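Local structure of Rep protein (Adeno-associated virus - 5, 1M55) at residues H18-W29 / V119-I127. The protein is the endonuclease domain of a viral Rep protein and probably nicks one DNA strand at the viral origin during rolling-circle-type replication. Residues are numbered along the deposited sequence; the frame is centred on the assembly and turned at random.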
ATOM      1  N   HIS A  18      10.380 -16.023   1.121  1.00 12.68           N
ATOM      2  CA  HIS A  18      10.457 -14.736   0.441  1.00 11.37           C
ATOM      3  C   HIS A  18      11.828 -14.092   0.348  1.00 10.52           C
ATOM      4  O   HIS A  18      12.172 -13.523  -0.686  1.00 10.25           O
ATOM      5  CB  HIS A  18       9.542 -13.716   1.132  1.00 11.12           C
ATOM      6  CG  HIS A  18       8.123 -14.165   1.294  1.00 10.83           C
ATOM      7  ND1 HIS A  18       7.318 -13.706   2.313  1.00 10.68           N
ATOM      8  CD2 HIS A  18       7.362 -15.014   0.565  1.00 11.10           C
ATOM      9  CE1 HIS A  18       6.120 -14.254   2.208  1.00 10.71           C
ATOM     10  NE2 HIS A  18       6.122 -15.051   1.155  1.00 10.96           N
ATOM     11  N   LEU A  19      12.597 -14.165   1.429  1.00  9.88           N
ATOM     12  CA  LEU A  19      13.890 -13.492   1.478  1.00  9.74           C
ATOM     13  C   LEU A  19      15.124 -14.326   1.811  1.00  9.71           C
ATOM     14  O   LEU A  19      15.904 -13.957   2.699  1.00  9.30           O
ATOM     15  CB  LEU A  19      13.785 -12.325   2.464  1.00  9.75           C
ATOM     16  CG  LEU A  19      12.726 -11.273   2.130  1.00 10.21           C
ATOM     17  CD1 LEU A  19      12.363 -10.482   3.372  1.00 10.99           C
ATOM     18  CD2 LEU A  19      13.236 -10.370   1.016  1.00  9.51           C
ATOM     19  N   PRO A  20      15.330 -15.454   1.109  1.00  9.60           N
ATOM     20  CA  PRO A  20      16.514 -16.262   1.411  1.00  9.33           C
ATOM     21  C   PRO A  20      17.793 -15.434   1.223  1.00  9.21           C
ATOM     22  O   PRO A  20      17.918 -14.671   0.261  1.00  9.13           O
ATOM     23  CB  PRO A  20      16.416 -17.405   0.391  1.00  9.87           C
ATOM     24  CG  PRO A  20      15.638 -16.805  -0.746  1.00 10.50           C
ATOM     25  CD  PRO A  20      14.576 -16.020  -0.023  1.00  9.98           C
ATOM     26  N   GLY A  21      18.725 -15.564   2.161  1.00  9.26           N
ATOM     27  CA  GLY A  21      19.970 -14.825   2.079  1.00  9.33           C
ATOM     28  C   GLY A  21      19.990 -13.540   2.884  1.00 10.18           C
ATOM     29  O   GLY A  21      21.035 -12.900   2.991  1.00 10.75           O
ATOM     30  N   ILE A  22      18.848 -13.138   3.435  1.00  9.73           N
ATOM     31  CA  ILE A  22      18.786 -11.909   4.227  1.00 10.02           C
ATOM     32  C   ILE A  22      19.448 -12.132   5.594  1.00 10.39           C
ATOM     33  O   ILE A  22      19.476 -13.257   6.098  1.00 10.68           O
ATOM     34  CB  ILE A  22      17.325 -11.411   4.375  1.00  9.88           C
ATOM     35  CG1 ILE A  22      17.308  -9.919   4.696  1.00 10.75           C
ATOM     36  CG2 ILE A  22      16.575 -12.204   5.442  1.00  9.68           C
ATOM     37  CD1 ILE A  22      16.043  -9.228   4.246  1.00 11.44           C
ATOM     38  N   SER A  23      20.010 -11.076   6.173  1.00 10.40           N
ATOM     39  CA  SER A  23      20.674 -11.210   7.466  1.00 10.40           C
ATOM     40  C   SER A  23      19.696 -11.167   8.635  1.00 10.02           C
ATOM     41  O   SER A  23      18.516 -10.835   8.464  1.00  9.88           O
ATOM     42  CB  SER A  23      21.731 -10.117   7.645  1.00 13.08           C
ATOM     43  OG  SER A  23      21.134  -8.893   8.032  1.00 13.76           O
ATOM     44  N   ASP A  24      20.213 -11.458   9.826  1.00  9.35           N
ATOM     45  CA  ASP A  24      19.434 -11.458  11.064  1.00  9.18           C
ATOM     46  C   ASP A  24      18.779 -10.121  11.366  1.00  8.50           C
ATOM     47  O   ASP A  24      17.788 -10.058  12.091  1.00  9.27           O
ATOM     48  CB  ASP A  24      20.335 -11.729  12.258  1.00  9.79           C
ATOM     49  CG  ASP A  24      20.859 -13.134  12.314  1.00 11.57           C
ATOM     50  OD1 ASP A  24      20.654 -13.956  11.396  1.00 10.96           O
ATOM     51  OD2 ASP A  24      21.509 -13.392  13.330  1.00 11.94           O
ATOM     52  N   SER A  25      19.398  -9.045  10.899  1.00  8.61           N
ATOM     53  CA  SER A  25      18.887  -7.707  11.166  1.00  8.31           C
ATOM     54  C   SER A  25      17.442  -7.496  10.711  1.00  8.44           C
ATOM     55  O   SER A  25      16.710  -6.708  11.313  1.00  8.52           O
ATOM     56  CB  SER A  25      19.809  -6.669  10.534  1.00  8.30           C
ATOM     57  OG  SER A  25      19.740  -6.735   9.122  1.00 11.16           O
ATOM     58  N   PHE A  26      17.025  -8.210   9.667  1.00  8.36           N
ATOM     59  CA  PHE A  26      15.657  -8.081   9.168  1.00  9.13           C
ATOM     60  C   PHE A  26      14.672  -8.622  10.204  1.00  9.37           C
ATOM     61  O   PHE A  26      13.726  -7.928  10.596  1.00  8.66           O
ATOM     62  CB  PHE A  26      15.485  -8.820   7.837  1.00  9.68           C
ATOM     63  CG  PHE A  26      14.092  -8.724   7.267  1.00 10.13           C
ATOM     64  CD1 PHE A  26      13.679  -7.573   6.600  1.00 10.83           C
ATOM     65  CD2 PHE A  26      13.187  -9.767   7.430  1.00 10.71           C
ATOM     66  CE1 PHE A  26      12.375  -7.461   6.104  1.00 11.22           C
ATOM     67  CE2 PHE A  26      11.881  -9.664   6.937  1.00 11.65           C
ATOM     68  CZ  PHE A  26      11.478  -8.507   6.275  1.00 11.54           C
ATOM     69  N   VAL A  27      14.892  -9.861  10.645  1.00  9.71           N
ATOM     70  CA  VAL A  27      14.026 -10.474  11.652  1.00 11.14           C
ATOM     71  C   VAL A  27      14.032  -9.641  12.939  1.00 10.81           C
ATOM     72  O   VAL A  27      12.981  -9.402  13.541  1.00 10.51           O
ATOM     73  CB  VAL A  27      14.453 -11.930  11.964  1.00 12.21           C
ATOM     74  CG1 VAL A  27      13.675 -12.471  13.145  1.00 12.81           C
ATOM     75  CG2 VAL A  27      14.200 -12.814  10.755  1.00 12.99           C
ATOM     76  N   ASP A  28      15.210  -9.162  13.334  1.00 11.07           N
ATOM     77  CA  ASP A  28      15.326  -8.353  14.544  1.00 11.09           C
ATOM     78  C   ASP A  28      14.492  -7.084  14.427  1.00 10.87           C
ATOM     79  O   ASP A  28      13.793  -6.705  15.370  1.00 11.83           O
ATOM     80  CB  ASP A  28      16.789  -8.000  14.826  1.00 13.68           C
ATOM     81  CG  ASP A  28      17.626  -9.218  15.202  1.00 25.98           C
ATOM     82  OD1 ASP A  28      17.043 -10.277  15.534  1.00 28.17           O
ATOM     83  OD2 ASP A  28      18.870  -9.113  15.166  1.00 29.62           O
ATOM     84  N   TRP A  29      14.539  -6.455  13.256  1.00  9.36           N
ATOM     85  CA  TRP A  29      13.782  -5.231  13.007  1.00  9.11           C
ATOM     86  C   TRP A  29      12.268  -5.461  13.073  1.00  9.61           C
ATOM     87  O   TRP A  29      11.576  -4.849  13.894  1.00  9.74           O
ATOM     88  CB  TRP A  29      14.168  -4.641  11.644  1.00  8.68           C
ATOM     89  CG  TRP A  29      13.262  -3.548  11.151  1.00  8.31           C
ATOM     90  CD1 TRP A  29      12.771  -2.489  11.870  1.00  8.28           C
ATOM     91  CD2 TRP A  29      12.728  -3.416   9.827  1.00  8.56           C
ATOM     92  NE1 TRP A  29      11.965  -1.711  11.072  1.00  8.00           N
ATOM     93  CE2 TRP A  29      11.920  -2.256   9.816  1.00  8.11           C
ATOM     94  CE3 TRP A  29      12.851  -4.166   8.651  1.00  9.04           C
ATOM     95  CZ2 TRP A  29      11.240  -1.832   8.672  1.00  8.73           C
ATOM     96  CZ3 TRP A  29      12.174  -3.743   7.513  1.00  9.32           C
ATOM     97  CH2 TRP A  29      11.378  -2.584   7.535  1.00  9.16           C
ATOM     98  N   VAL A 119      14.895  -1.596   1.962  1.00 10.89           N
ATOM     99  CA  VAL A 119      14.136  -2.440   2.868  1.00 10.74           C
ATOM    100  C   VAL A 119      14.652  -3.871   2.973  1.00 11.40           C
ATOM    101  O   VAL A 119      14.647  -4.459   4.057  1.00 12.20           O
ATOM    102  CB  VAL A 119      12.629  -2.475   2.463  1.00 10.49           C
ATOM    103  CG1 VAL A 119      11.790  -3.085   3.575  1.00 10.69           C
ATOM    104  CG2 VAL A 119      12.128  -1.077   2.123  1.00 10.29           C
ATOM    105  N   PHE A 120      15.162  -4.402   1.867  1.00 10.72           N
ATOM    106  CA  PHE A 120      15.600  -5.790   1.846  1.00 10.51           C
ATOM    107  C   PHE A 120      17.082  -6.112   1.751  1.00 11.56           C
ATOM    108  O   PHE A 120      17.455  -7.216   1.361  1.00 11.62           O
ATOM    109  CB  PHE A 120      14.778  -6.543   0.798  1.00  9.72           C
ATOM    110  CG  PHE A 120      13.299  -6.381   0.994  1.00  9.16           C
ATOM    111  CD1 PHE A 120      12.535  -5.659   0.083  1.00  9.53           C
ATOM    112  CD2 PHE A 120      12.687  -6.875   2.142  1.00  8.60           C
ATOM    113  CE1 PHE A 120      11.179  -5.426   0.323  1.00  9.55           C
ATOM    114  CE2 PHE A 120      11.340  -6.649   2.390  1.00  9.20           C
ATOM    115  CZ  PHE A 120      10.583  -5.921   1.480  1.00  9.20           C
ATOM    116  N   GLN A 121      17.925  -5.157   2.136  1.00 13.03           N
ATOM    117  CA  GLN A 121      19.375  -5.356   2.153  1.00 14.32           C
ATOM    118  C   GLN A 121      19.961  -5.885   0.846  1.00 15.07           C
ATOM    119  O   GLN A 121      20.934  -6.645   0.859  1.00 16.98           O
ATOM    120  CB  GLN A 121      19.736  -6.318   3.295  1.00 17.80           C
ATOM    121  CG  GLN A 121      19.122  -5.948   4.627  1.00 17.58           C
ATOM    122  CD  GLN A 121      19.299  -7.022   5.691  1.00 16.87           C
ATOM    123  OE1 GLN A 121      20.118  -7.932   5.555  1.00 16.24           O
ATOM    124  NE2 GLN A 121      18.509  -6.926   6.752  1.00 17.21           N
ATOM    125  N   GLY A 122      19.362  -5.511  -0.280  1.00 13.58           N
ATOM    126  CA  GLY A 122      19.856  -5.974  -1.564  1.00 13.25           C
ATOM    127  C   GLY A 122      19.395  -7.368  -1.955  1.00 14.35           C
ATOM    128  O   GLY A 122      19.815  -7.889  -2.991  1.00 15.56           O
ATOM    129  N   ILE A 123      18.537  -7.979  -1.140  1.00 13.39           N
ATOM    130  CA  ILE A 123      18.020  -9.318  -1.423  1.00 13.58           C
ATOM    131  C   ILE A 123      16.735  -9.208  -2.249  1.00 13.70           C
ATOM    132  O   ILE A 123      15.808  -8.493  -1.867  1.00 13.78           O
ATOM    133  CB  ILE A 123      17.714 -10.093  -0.109  1.00 13.12           C
ATOM    134  CG1 ILE A 123      18.989 -10.245   0.730  1.00 13.25           C
ATOM    135  CG2 ILE A 123      17.087 -11.456  -0.416  1.00 12.87           C
ATOM    136  CD1 ILE A 123      20.097 -11.021   0.052  1.00 14.53           C
ATOM    137  N   GLU A 124      16.690  -9.893  -3.389  1.00 13.12           N
ATOM    138  CA  GLU A 124      15.510  -9.867  -4.253  1.00 13.30           C
ATOM    139  C   GLU A 124      14.403 -10.743  -3.673  1.00 13.09           C
ATOM    140  O   GLU A 124      14.623 -11.929  -3.416  1.00 13.68           O
ATOM    141  CB  GLU A 124      15.859 -10.391  -5.650  1.00 14.65           C
ATOM    142  CG  GLU A 124      16.840  -9.536  -6.443  1.00 22.40           C
ATOM    143  CD  GLU A 124      16.209  -8.286  -7.041  1.00 38.84           C
ATOM    144  OE1 GLU A 124      14.965  -8.156  -7.018  1.00 37.76           O
ATOM    145  OE2 GLU A 124      16.967  -7.431  -7.550  1.00 48.82           O
ATOM    146  N   PRO A 125      13.206 -10.178  -3.442  1.00 11.89           N
ATOM    147  CA  PRO A 125      12.113 -10.990  -2.892  1.00 11.63           C
ATOM    148  C   PRO A 125      11.697 -12.091  -3.872  1.00 11.22           C
ATOM    149  O   PRO A 125      11.547 -11.844  -5.073  1.00 11.85           O
ATOM    150  CB  PRO A 125      10.992  -9.967  -2.698  1.00 11.57           C
ATOM    151  CG  PRO A 125      11.740  -8.696  -2.423  1.00 11.84           C
ATOM    152  CD  PRO A 125      12.841  -8.750  -3.452  1.00 11.65           C
ATOM    153  N   GLN A 126      11.529 -13.304  -3.354  1.00 11.36           N
ATOM    154  CA  GLN A 126      11.130 -14.455  -4.164  1.00 12.60           C
ATOM    155  C   GLN A 126       9.607 -14.590  -4.218  1.00 13.54           C
ATOM    156  O   GLN A 126       9.035 -15.602  -3.806  1.00 15.32           O
ATOM    157  CB  GLN A 126      11.769 -15.740  -3.621  1.00 12.56           C
ATOM    158  CG  GLN A 126      13.293 -15.733  -3.649  1.00 13.45           C
ATOM    159  CD  GLN A 126      13.851 -15.429  -5.031  1.00 21.57           C
ATOM    160  OE1 GLN A 126      13.669 -16.201  -5.972  1.00 25.22           O
ATOM    161  NE2 GLN A 126      14.511 -14.287  -5.163  1.00 22.88           N
ATOM    162  N   ILE A 127       8.959 -13.527  -4.678  1.00 14.01           N
ATOM    163  CA  ILE A 127       7.509 -13.481  -4.810  1.00 14.05           C
ATOM    164  C   ILE A 127       7.239 -13.035  -6.239  1.00 14.81           C
ATOM    165  O   ILE A 127       7.813 -12.044  -6.707  1.00 14.49           O
ATOM    166  CB  ILE A 127       6.873 -12.451  -3.835  1.00 13.61           C
ATOM    167  CG1 ILE A 127       7.093 -12.880  -2.384  1.00 12.16           C
ATOM    168  CG2 ILE A 127       5.383 -12.300  -4.120  1.00 12.60           C
ATOM    169  CD1 ILE A 127       6.464 -11.949  -1.376  1.00 12.02           C
TER
HETATM  170  O   HOH W   1      16.212 -14.001  -2.154  1.00 27.84           O
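The N-terminal end of helix 24-32 meets the loop that follows helix 101-118 where the amide of Q121 reaches the N-cap residue S23. Q121 OE1 accepts twice, from S23 OG at 2.8 Å and from S23 N at 3.2 Å, and the two donors come to it from opposite faces of the amide plane. The CG of Q121 stands beside its own backbone N (chi1 -50°) and the chain beyond runs extended, a length that suits glutamine to this span. S23 OG, while donating to Q121, accepts a hydrogen bond from S25 OG and a weak one from S25 N, the capping bond. Q121 and G122, the two central residues of a type I' turn from F120 to I123, both have positive phi; the facing chain makes a type II turn from L19 to I22, in which G21 takes a positive phi (97°), where a side chain would collide with the carbonyl oxygen of P20, so glycine suits the turn. The branched I123 spreads CG2 and CD1 over two successive peptides, CG2 3.4 Å from P20 O and CD1 3.6 Å from G21 O. Beneath the turns the buried side chains meet: L19 CD2 packs 3.7 Å from F120 CD2 while L19 CD1 sits over a face of F26; F26 CE1 meets the edge of the F120 ring, and helix 50-71 backs F26 through V55. At the far end Q126 N gives H18 O a nearly straight bond (2.8 Å, 171°) on a carbonyl lone pair. I127 CD1 lies over one face of the H18 imidazole, 3.9 Å from its centroid, while H18 ND1 accepts from the backbone N of D14. A water bridges P20 O and E124 O.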